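Local coordinates for putative transcription regulator (Lactobacillus plantarum WCFS1, PDB 3COL), which probably binds DNA through a TetR-family helix-turn-helix domain and regulates transcription as a dimer of all-helical subunits, at residues Gln149-Val152 / Ser153-Met156; Thr87-Arg90 / Leu91-Gln95; Arg68-Thr72 / Thr73-Arg77; Asp178-Phe182 / Gly183-Gln187. All blocks are in the same frame, centred on the assembly; numbering follows the deposited sequence. Where two conformers were deposited one is given.

Interaction 1: residues Gln149-Val152 / Ser153-Met156; sequences QLPV and SLHM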
loop_
_atom_site.group_PDB
_atom_site.type_symbol
_atom_site.label_atom_id
_atom_site.label_comp_id
_atom_site.label_asym_id
_atom_site.label_seq_id
_atom_site.Cartn_x
_atom_site.Cartn_y
_atom_site.Cartn_z
ATOM N N GLN A 149 -0.166 18.215 11.989
ATOM C CA GLN A 149 -1.179 17.726 12.944
ATOM C C GLN A 149 -2.104 16.761 12.231
ATOM O O GLN A 149 -3.260 17.075 11.969
ATOM C CB GLN A 149 -2.012 18.891 13.547
ATOM C CG GLN A 149 -1.178 19.965 14.206
ATOM C CD GLN A 149 -0.391 19.435 15.387
ATOM O OE1 GLN A 149 0.822 19.645 15.473
ATOM N NE2 GLN A 149 -1.075 18.703 16.289
ATOM N N LEU A 150 -1.579 15.600 11.845
ATOM C CA LEU A 150 -2.354 14.596 11.176
ATOM C C LEU A 150 -2.109 13.289 11.908
ATOM O O LEU A 150 -1.123 13.164 12.646
ATOM C CB LEU A 150 -1.900 14.455 9.708
ATOM C CG LEU A 150 -2.290 15.598 8.741
ATOM C CD1 LEU A 150 -1.599 15.423 7.402
ATOM C CD2 LEU A 150 -3.818 15.676 8.571
ATOM N N PRO A 151 -2.983 12.298 11.672
ATOM C CA PRO A 151 -2.850 11.042 12.386
ATOM C C PRO A 151 -1.514 10.375 12.142
ATOM O O PRO A 151 -0.919 10.452 11.042
ATOM C CB PRO A 151 -3.990 10.169 11.838
ATOM C CG PRO A 151 -4.946 11.119 11.197
ATOM C CD PRO A 151 -4.137 12.292 10.737
ATOM N N VAL A 152 -1.048 9.713 13.193
ATOM C CA VAL A 152 0.185 8.959 13.107
ATOM C C VAL A 152 0.131 7.982 11.936
ATOM O O VAL A 152 1.130 7.753 11.300
ATOM C CB VAL A 152 0.454 8.236 14.419
ATOM C CG1 VAL A 152 1.615 7.260 14.241
ATOM C CG2 VAL A 152 0.745 9.261 15.491
ATOM N N SER A 153 -1.042 7.424 11.648
ATOM C CA SER A 153 -1.169 6.405 10.588
ATOM C C SER A 153 -0.922 7.023 9.210
ATOM O O SER A 153 -0.477 6.321 8.289
ATOM C CB SER A 153 -2.568 5.735 10.621
ATOM O OG SER A 153 -3.589 6.716 10.496
ATOM N N LEU A 154 -1.215 8.325 9.064
ATOM C CA LEU A 154 -0.955 9.016 7.794
ATOM C C LEU A 154 0.530 9.284 7.537
ATOM O O LEU A 154 1.012 9.140 6.412
ATOM C CB LEU A 154 -1.729 10.334 7.672
ATOM C CG LEU A 154 -3.253 10.377 7.494
ATOM C CD1 LEU A 154 -3.710 11.541 6.570
ATOM C CD2 LEU A 154 -3.778 9.143 7.003
ATOM N N HIS A 155 1.235 9.690 8.585
ATOM C CA HIS A 155 2.689 9.804 8.590
ATOM C C HIS A 155 3.404 8.471 8.327
ATOM O O HIS A 155 4.280 8.397 7.448
ATOM C CB HIS A 155 3.148 10.402 9.914
ATOM C CG HIS A 155 2.876 11.873 10.025
ATOM N ND1 HIS A 155 1.944 12.408 10.901
ATOM C CD2 HIS A 155 3.407 12.918 9.359
ATOM C CE1 HIS A 155 1.920 13.728 10.765
ATOM N NE2 HIS A 155 2.808 14.055 9.838
HETATM N N MSE A 156 3.030 7.442 9.098
HETATM C CA MSE A 156 3.477 6.054 8.862
HETATM C C MSE A 156 3.211 5.617 7.425
HETATM O O MSE A 156 4.074 5.056 6.757
HETATM C CB MSE A 156 2.744 5.097 9.811
HETATM C CG MSE A 156 3.227 5.169 11.254
HETATM SE SE MSE A 156 5.131 4.753 11.336
HETATM C CE MSE A 156 5.053 2.813 11.040
#
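The imidazole of His155 turns its edge to the loop: Val152 CA and Leu150 O both lie near the ring plane, with Leu150 O 3.6 Å from His155 ND1. Leu150 CB comes up to the same rim, 4.0 Å from CE1. This is the N-terminal end of helix 152-171, with Pro151 as the N-cap residue. CG of His155 stands anti to its own carbonyl carbon (chi1 -74°), which lays the ring back along the incoming chain, while NE2 makes a weak hydrogen bond to Met193 O near the C terminus. With an alanine here, Leu150 CB would probably lose the ring rim it rests on, and Met193 O a weak side-chain donor. Pro151 O receives Leu154 N at 2.9 Å, from well above the carbonyl plane, and more weakly His155 N. The pyrrolidine ring lies alongside Leu154, with CD 3.9 Å from Leu154 CG. Much of this helix start faces the dimer partner: Leu154 packs on Thr165 of the second subunit, and Ser153 OG hydrogen-bonds Asn169 ND2 of that subunit. The next carbonyl, Val152 O, takes Met156 N almost straight, and in the conformer modelled here Val152 CG1 rests 4.0 Å from CG of the selenomethionine Met156.

Interaction 2: residues Thr87-Arg90 / Leu91-Gln95; sequences TRIR and LYVQQ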
loop_
_atom_site.group_PDB
_atom_site.type_symbol
_atom_site.label_atom_id
_atom_site.label_comp_id
_atom_site.label_asym_id
_atom_site.label_seq_id
_atom_site.Cartn_x
_atom_site.Cartn_y
_atom_site.Cartn_z
ATOM N N THR A 87 16.052 14.842 13.445
ATOM C CA THR A 87 17.156 13.902 13.251
ATOM C C THR A 87 16.658 12.427 13.398
ATOM O O THR A 87 16.969 11.585 12.565
ATOM C CB THR A 87 18.298 14.205 14.268
ATOM O OG1 THR A 87 18.789 15.532 14.024
ATOM C CG2 THR A 87 19.467 13.208 14.138
ATOM N N ARG A 88 15.931 12.128 14.476
ATOM C CA ARG A 88 15.466 10.764 14.710
ATOM C C ARG A 88 14.485 10.283 13.641
ATOM O O ARG A 88 14.529 9.128 13.279
ATOM C CB ARG A 88 14.816 10.616 16.104
ATOM C CG ARG A 88 15.810 10.732 17.244
ATOM C CD ARG A 88 15.112 10.389 18.556
ATOM N NE ARG A 88 14.528 11.571 19.177
ATOM C CZ ARG A 88 13.568 11.548 20.094
ATOM N NH1 ARG A 88 13.134 12.697 20.606
ATOM N NH2 ARG A 88 13.046 10.394 20.492
ATOM N N ILE A 89 13.589 11.150 13.166
ATOM C CA ILE A 89 12.723 10.821 12.019
ATOM C C ILE A 89 13.546 10.466 10.758
ATOM O O ILE A 89 13.273 9.479 10.090
ATOM C CB ILE A 89 11.648 11.933 11.741
ATOM C CG1 ILE A 89 10.640 11.962 12.877
ATOM C CG2 ILE A 89 10.855 11.654 10.388
ATOM C CD1 ILE A 89 9.683 13.140 12.818
ATOM N N ARG A 90 14.560 11.260 10.450
ATOM C CA ARG A 90 15.394 10.977 9.298
ATOM C C ARG A 90 16.102 9.622 9.425
ATOM O O ARG A 90 16.124 8.835 8.471
ATOM C CB ARG A 90 16.398 12.112 9.045
ATOM C CG ARG A 90 17.093 12.014 7.674
ATOM C CD ARG A 90 18.137 13.111 7.467
ATOM N NE ARG A 90 19.312 12.884 8.318
ATOM C CZ ARG A 90 19.565 13.545 9.450
ATOM N NH1 ARG A 90 18.735 14.476 9.869
ATOM N NH2 ARG A 90 20.655 13.277 10.155
ATOM N N LEU A 91 16.669 9.361 10.607
ATOM C CA LEU A 91 17.301 8.072 10.929
ATOM C C LEU A 91 16.313 6.935 10.752
ATOM O O LEU A 91 16.657 5.882 10.207
ATOM C CB LEU A 91 17.805 8.058 12.378
ATOM C CG LEU A 91 18.945 9.027 12.757
ATOM C CD1 LEU A 91 19.249 8.885 14.280
ATOM C CD2 LEU A 91 20.204 8.832 11.887
ATOM N N TYR A 92 15.087 7.147 11.236
ATOM C CA TYR A 92 14.057 6.115 11.088
ATOM C C TYR A 92 13.730 5.802 9.630
ATOM O O TYR A 92 13.723 4.651 9.220
ATOM C CB TYR A 92 12.786 6.499 11.866
ATOM C CG TYR A 92 11.635 5.560 11.612
ATOM C CD1 TYR A 92 11.725 4.212 11.936
ATOM C CD2 TYR A 92 10.481 6.019 11.009
ATOM C CE1 TYR A 92 10.661 3.351 11.676
ATOM C CE2 TYR A 92 9.438 5.177 10.736
ATOM C CZ TYR A 92 9.540 3.850 11.068
ATOM O OH TYR A 92 8.468 3.022 10.811
ATOM N N VAL A 93 13.414 6.833 8.857
ATOM C CA VAL A 93 13.005 6.642 7.498
ATOM C C VAL A 93 14.174 6.090 6.676
ATOM O O VAL A 93 13.973 5.292 5.774
ATOM C CB VAL A 93 12.448 7.953 6.881
ATOM C CG1 VAL A 93 12.006 7.716 5.431
ATOM C CG2 VAL A 93 11.255 8.463 7.715
ATOM N N GLN A 94 15.392 6.520 6.977
ATOM C CA GLN A 94 16.540 5.996 6.242
ATOM C C GLN A 94 16.749 4.486 6.485
ATOM O O GLN A 94 17.066 3.738 5.550
ATOM C CB GLN A 94 17.795 6.803 6.543
ATOM C CG GLN A 94 19.071 6.179 6.035
ATOM C CD GLN A 94 20.012 7.231 5.604
ATOM O OE1 GLN A 94 20.306 8.171 6.358
ATOM N NE2 GLN A 94 20.473 7.126 4.367
ATOM N N GLN A 95 16.566 4.045 7.724
ATOM C CA GLN A 95 16.560 2.602 8.034
ATOM C C GLN A 95 15.444 1.809 7.301
ATOM O O GLN A 95 15.711 0.771 6.694
ATOM C CB GLN A 95 16.477 2.390 9.558
ATOM C CG GLN A 95 16.541 0.920 10.023
ATOM C CD GLN A 95 17.677 0.105 9.373
ATOM O OE1 GLN A 95 18.790 0.604 9.148
ATOM N NE2 GLN A 95 17.391 -1.167 9.084
#
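Val93 N donates to Ile89 O at 2.9 Å, a nearly straight bond (170°) with the donor close to the line of the C=O. It is one of four successive i to i+4 bonds in the first half of helix 85-102: Leu91 N to Thr87 O, Tyr92 N to Arg88 O and Gln94 N to Arg90 O complete the run. Beside the Ile89 bond the two branched side chains lie side by side, pointing the same way, and meet methyl to methyl, Ile89 CG2 to Val93 CG2 at 4.2 Å. Val93 CG2 sits anti to the carbonyl carbon, beside its own N, which swings it back to 3.3 Å from Ile89 O. Leu91 leans back in a similar way, its CG 3.2 Å from Thr87 O. In one of its two conformers the Arg90 chain bends at chi3 (71°) and brings one guanidinium face loosely toward that same carbonyl oxygen. The helix is covered on several sides: Ile89 packs on Trp190, Val93 on Val159 and Tyr92 on Phe160. Arg88 reaches backward, NE bonding to Ile83 O and NH2 to Leu78 O, and Thr87 OG1 is paired with Asp84. Backbone polarity is thus spent inside the helix, and Ile89 and Val93 give their apolar branches to helices 133-143, 152-171 and 182-193, while Arg88 spends its N-H groups on carbonyls at the end of helix 72-78 and in the loop after it.

Interaction 3: residues Arg68-Thr72 / Thr73-Arg77; sequences RILST and TDLDR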
loop_
_atom_site.group_PDB
_atom_site.type_symbol
_atom_site.label_atom_id
_atom_site.label_comp_id
_atom_site.label_asym_id
_atom_site.label_seq_id
_atom_site.Cartn_x
_atom_site.Cartn_y
_atom_site.Cartn_z
ATOM N N ARG A 68 12.485 -7.467 11.471
ATOM C CA ARG A 68 13.703 -7.220 10.711
ATOM C C ARG A 68 13.912 -5.732 10.363
ATOM O O ARG A 68 15.002 -5.326 9.959
ATOM C CB ARG A 68 13.764 -8.113 9.445
ATOM C CG ARG A 68 14.865 -9.173 9.501
ATOM C CD ARG A 68 15.237 -9.709 8.101
ATOM N NE ARG A 68 14.633 -11.019 7.766
ATOM C CZ ARG A 68 13.522 -11.179 7.054
ATOM N NH1 ARG A 68 12.852 -10.115 6.615
ATOM N NH2 ARG A 68 13.082 -12.401 6.781
ATOM N N ILE A 69 12.885 -4.914 10.519
ATOM C CA ILE A 69 13.013 -3.521 10.093
ATOM C C ILE A 69 14.034 -2.707 10.933
ATOM O O ILE A 69 14.983 -2.122 10.371
ATOM C CB ILE A 69 11.658 -2.828 10.007
ATOM C CG1 ILE A 69 10.703 -3.657 9.130
ATOM C CG2 ILE A 69 11.827 -1.365 9.472
ATOM C CD1 ILE A 69 9.301 -3.123 9.069
ATOM N N LEU A 70 13.871 -2.721 12.255
ATOM C CA LEU A 70 14.738 -1.978 13.173
ATOM C C LEU A 70 15.425 -2.879 14.186
ATOM O O LEU A 70 14.785 -3.739 14.784
ATOM C CB LEU A 70 13.908 -0.952 13.952
ATOM C CG LEU A 70 13.055 0.018 13.144
ATOM C CD1 LEU A 70 12.012 0.644 14.023
ATOM C CD2 LEU A 70 13.908 1.068 12.463
ATOM N N SER A 71 16.720 -2.629 14.415
ATOM C CA SER A 71 17.486 -3.319 15.443
ATOM C C SER A 71 17.245 -2.664 16.793
ATOM O O SER A 71 16.602 -1.600 16.871
ATOM C CB SER A 71 18.970 -3.276 15.115
ATOM O OG SER A 71 19.509 -1.978 15.347
ATOM N N THR A 72 17.751 -3.312 17.841
ATOM C CA THR A 72 17.748 -2.793 19.217
ATOM C C THR A 72 18.529 -1.481 19.296
ATOM O O THR A 72 18.069 -0.521 19.914
ATOM C CB THR A 72 18.374 -3.815 20.197
ATOM O OG1 THR A 72 17.943 -5.140 19.850
ATOM C CG2 THR A 72 17.966 -3.516 21.645
ATOM N N THR A 73 19.708 -1.481 18.669
ATOM C CA THR A 73 20.517 -0.291 18.378
ATOM C C THR A 73 19.719 0.866 17.729
ATOM O O THR A 73 19.802 2.016 18.187
ATOM C CB THR A 73 21.696 -0.676 17.457
ATOM O OG1 THR A 73 22.556 -1.576 18.164
ATOM C CG2 THR A 73 22.506 0.528 17.043
ATOM N N ASP A 74 18.967 0.553 16.668
ATOM C CA ASP A 74 18.086 1.532 16.041
ATOM C C ASP A 74 17.120 2.096 17.064
ATOM O O ASP A 74 17.018 3.300 17.222
ATOM C CB ASP A 74 17.289 0.915 14.875
ATOM C CG ASP A 74 18.171 0.485 13.728
ATOM O OD1 ASP A 74 19.316 0.976 13.629
ATOM O OD2 ASP A 74 17.728 -0.356 12.919
ATOM N N LEU A 75 16.418 1.202 17.753
ATOM C CA LEU A 75 15.355 1.566 18.678
ATOM C C LEU A 75 15.857 2.436 19.817
ATOM O O LEU A 75 15.133 3.294 20.325
ATOM C CB LEU A 75 14.704 0.299 19.244
ATOM C CG LEU A 75 13.330 -0.149 18.736
ATOM C CD1 LEU A 75 13.003 0.391 17.386
ATOM C CD2 LEU A 75 13.197 -1.668 18.769
ATOM N N ASP A 76 17.090 2.204 20.229
ATOM C CA ASP A 76 17.638 2.928 21.356
ATOM C C ASP A 76 17.856 4.392 20.945
ATOM O O ASP A 76 17.514 5.315 21.694
ATOM C CB ASP A 76 18.922 2.253 21.848
ATOM C CG ASP A 76 18.650 1.017 22.722
ATOM O OD1 ASP A 76 17.457 0.690 22.972
ATOM O OD2 ASP A 76 19.637 0.372 23.179
ATOM N N ARG A 77 18.399 4.581 19.745
ATOM C CA ARG A 77 18.585 5.903 19.168
ATOM C C ARG A 77 17.243 6.630 18.974
ATOM O O ARG A 77 17.131 7.818 19.287
ATOM C CB ARG A 77 19.367 5.798 17.845
ATOM C CG ARG A 77 20.387 6.909 17.622
ATOM C CD ARG A 77 21.749 6.690 18.344
ATOM N NE ARG A 77 21.639 6.365 19.767
ATOM C CZ ARG A 77 21.455 7.240 20.759
ATOM N NH1 ARG A 77 21.349 8.551 20.528
ATOM N NH2 ARG A 77 21.358 6.784 22.003
#
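Asp74 reaches back from the first turn of helix 72-78 to the residue that caps it. Its CB passes 3.3 Å from Ser71 O and 4.0 Å from Leu70 CB. CG is anti to the carbonyl carbon (chi1 -65°), which turns the carboxylate toward the start of the helix and brings CG to 3.2 Å from Ser71 OG. At the tip, OD2 accepts Ser71 N at 2.9 Å; the bond is nearly straight at hydrogen (167°), but the donor stands well above the carboxylate plane. The same oxygen lies 3.4 Å from Leu70 CA, and OD1 lies 3.4 Å from Ser71 OG without a hydrogen bond.

Ser71 returns the favour. With OG tucked between its own N and carbonyl carbon (chi1 74°), it accepts Asp74 N at 2.9 Å, occupying a backbone N-H that has no preceding helical carbonyl to use. The ordinary helical pattern then takes over, with Leu75 N bonded to Ser71 O and Asp76 N to Thr72 O. Just outside the polar exchange, Leu70 and Leu75 cross at about a right angle, their CD1 methyls 3.5 Å apart. Leu70 also packs on Tyr92 and Gln95 and on Val134, while Leu75 touches Ile133; the pair faces helices 85-102 and 133-143. The negative carboxylate beside the helix N terminus is likely to be favoured by the helix dipole. Reciprocal bonds between the N-cap serine and the aspartate three residues on make this a capping box, joined by a hydrophobic staple, Leu70 to Leu75.

Interaction 4: residues Asp178-Phe182 / Gly183-Gln187; sequences DQYTF and GDIFQ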
loop_
_atom_site.group_PDB
_atom_site.type_symbol
_atom_site.label_atom_id
_atom_site.label_comp_id
_atom_site.label_asym_id
_atom_site.label_seq_id
_atom_site.Cartn_x
_atom_site.Cartn_y
_atom_site.Cartn_z
ATOM N N ASP A 178 20.065 2.577 -8.133
ATOM C CA ASP A 178 20.834 3.804 -7.910
ATOM C C ASP A 178 20.324 4.990 -8.730
ATOM O O ASP A 178 20.926 6.065 -8.730
ATOM C CB ASP A 178 22.304 3.555 -8.258
ATOM C CG ASP A 178 22.526 3.392 -9.753
ATOM O OD1 ASP A 178 21.760 2.653 -10.399
ATOM O OD2 ASP A 178 23.461 4.018 -10.291
ATOM N N GLN A 179 19.224 4.806 -9.445
ATOM C CA GLN A 179 18.678 5.900 -10.241
ATOM C C GLN A 179 18.357 7.107 -9.309
ATOM O O GLN A 179 18.664 8.255 -9.637
ATOM C CB GLN A 179 17.433 5.450 -11.004
ATOM C CG GLN A 179 16.899 6.558 -11.944
ATOM C CD GLN A 179 17.781 6.732 -13.148
ATOM O OE1 GLN A 179 18.219 5.739 -13.783
ATOM N NE2 GLN A 179 18.070 7.988 -13.486
ATOM N N TYR A 180 17.753 6.821 -8.153
ATOM C CA TYR A 180 17.417 7.832 -7.120
ATOM C C TYR A 180 18.166 7.559 -5.858
ATOM O O TYR A 180 18.481 6.413 -5.561
ATOM C CB TYR A 180 15.901 7.816 -6.807
ATOM C CG TYR A 180 15.104 8.110 -8.056
ATOM C CD1 TYR A 180 14.905 9.445 -8.496
ATOM C CD2 TYR A 180 14.586 7.051 -8.831
ATOM C CE1 TYR A 180 14.207 9.709 -9.672
ATOM C CE2 TYR A 180 13.877 7.305 -10.004
ATOM C CZ TYR A 180 13.685 8.608 -10.417
ATOM O OH TYR A 180 12.972 8.798 -11.584
ATOM N N THR A 181 18.459 8.607 -5.103
ATOM C CA THR A 181 19.165 8.463 -3.852
ATOM C C THR A 181 18.137 8.484 -2.733
ATOM O O THR A 181 16.943 8.777 -2.966
ATOM C CB THR A 181 20.131 9.631 -3.649
ATOM O OG1 THR A 181 19.382 10.849 -3.678
ATOM C CG2 THR A 181 21.194 9.654 -4.758
ATOM N N PHE A 182 18.574 8.127 -1.531
ATOM C CA PHE A 182 17.704 8.255 -0.388
ATOM C C PHE A 182 17.260 9.723 -0.298
ATOM O O PHE A 182 16.134 9.989 0.012
ATOM C CB PHE A 182 18.418 7.838 0.904
ATOM C CG PHE A 182 17.660 8.256 2.159
ATOM C CD1 PHE A 182 16.472 7.616 2.497
ATOM C CD2 PHE A 182 18.128 9.285 2.970
ATOM C CE1 PHE A 182 15.731 8.007 3.637
ATOM C CE2 PHE A 182 17.392 9.677 4.133
ATOM C CZ PHE A 182 16.193 9.029 4.450
ATOM N N GLY A 183 18.176 10.664 -0.539
ATOM C CA GLY A 183 17.856 12.070 -0.481
ATOM C C GLY A 183 16.693 12.410 -1.424
ATOM O O GLY A 183 15.825 13.201 -1.080
ATOM N N ASP A 184 16.705 11.867 -2.638
ATOM C CA ASP A 184 15.608 12.159 -3.592
ATOM C C ASP A 184 14.230 11.679 -3.063
ATOM O O ASP A 184 13.230 12.405 -3.150
ATOM C CB ASP A 184 15.843 11.496 -4.952
ATOM C CG ASP A 184 17.090 12.005 -5.652
ATOM O OD1 ASP A 184 17.431 13.203 -5.497
ATOM O OD2 ASP A 184 17.721 11.187 -6.355
ATOM N N ILE A 185 14.187 10.442 -2.569
ATOM C CA ILE A 185 12.944 9.844 -2.096
ATOM C C ILE A 185 12.506 10.477 -0.771
ATOM O O ILE A 185 11.311 10.760 -0.561
ATOM C CB ILE A 185 13.123 8.316 -1.927
ATOM C CG1 ILE A 185 13.641 7.652 -3.219
ATOM C CG2 ILE A 185 11.828 7.661 -1.378
ATOM C CD1 ILE A 185 12.770 7.945 -4.491
ATOM N N PHE A 186 13.470 10.704 0.130
ATOM C CA PHE A 186 13.191 11.334 1.431
ATOM C C PHE A 186 12.684 12.757 1.243
ATOM O O PHE A 186 11.938 13.242 2.071
ATOM C CB PHE A 186 14.440 11.368 2.334
ATOM C CG PHE A 186 14.149 11.854 3.756
ATOM C CD1 PHE A 186 13.218 11.184 4.564
ATOM C CD2 PHE A 186 14.791 12.957 4.274
ATOM C CE1 PHE A 186 12.936 11.630 5.852
ATOM C CE2 PHE A 186 14.531 13.398 5.569
ATOM C CZ PHE A 186 13.606 12.747 6.353
ATOM N N GLN A 187 13.069 13.440 0.163
ATOM C CA GLN A 187 12.512 14.789 -0.046
ATOM C C GLN A 187 10.950 14.745 -0.157
ATOM O O GLN A 187 10.230 15.551 0.466
ATOM C CB GLN A 187 13.147 15.468 -1.250
ATOM C CG GLN A 187 12.841 16.974 -1.335
ATOM C CD GLN A 187 13.229 17.544 -2.692
ATOM O OE1 GLN A 187 12.888 16.976 -3.754
ATOM N NE2 GLN A 187 13.975 18.630 -2.674
HETATM O O HOH W 1 19.505 11.118 -8.154
#
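Phe182 and Phe186, one helical turn apart, lie side by side and point the same way. Both carry CG anti to the backbone N (chi1 167° and -173°), which sends both rings out the same way, planes 17° apart but slid so far that they barely overlap, with centroids 5.1 Å apart. What lies over one face of Phe182 is instead Phe186 CB, a CH-pi contact 3.8 Å from the ring centroid, and Phe182 CZ comes to 3.6 Å from Phe186 CG. An alanine in place of Phe182 would probably take away the ring that Phe186 CB packs on and leave Tyr97 without this edge-to-face partner.

At the helix start Thr181 and Asp184 form a capping box. Thr181 OG1, set between its N and carbonyl carbon, accepts Asp184 N at 3.0 Å. Asp184 CG is anti to the carbonyl carbon, turning the carboxylate back so that OD2 takes Thr181 N at 3.0 Å from above its plane. A water lies very close to OD2, a doubtfully short approach, and bonds weakly to Gln179 O. The Tyr180 ring offers its edge to OD2, with ring and carboxylate planes nearly perpendicular, and Tyr180 CB touches Ile185 CD1 at 3.9 Å, a hydrophobic staple. Both residues reach the dimer partner, Tyr180 on Pro151 and Ile185 on Leu154 of the second subunit. The chemistry divides cleanly: reciprocal hydrogen bonds take up the N-H groups of Thr181 and Asp184, the carboxylate is likely to be stabilised by the helix N terminus, and the aromatic pair packs against helix 85-102.

Overall arrangement
From the N terminus, interaction 3 comes first, at the turn from helix 54-67 into helix 72-78; interaction 2 follows within helix 85-102, interaction 1 opens helix 152-171, and interaction 4 opens helix 182-193. All four are local and run in series, none nesting or crossing. Helix 85-102 is the common neighbour. Gln95 NE2 probably hydrogen-bonds Ile69 O of interaction 3, Tyr92 OH packs against Met156 of interaction 1, in the conformer modelled here, and Gln94, Arg90 and Val93 meet the two phenylalanines of interaction 4. Interactions 1 and 4 do not touch within the chain, about 9 Å apart at nearest atoms, yet both reach the second subunit.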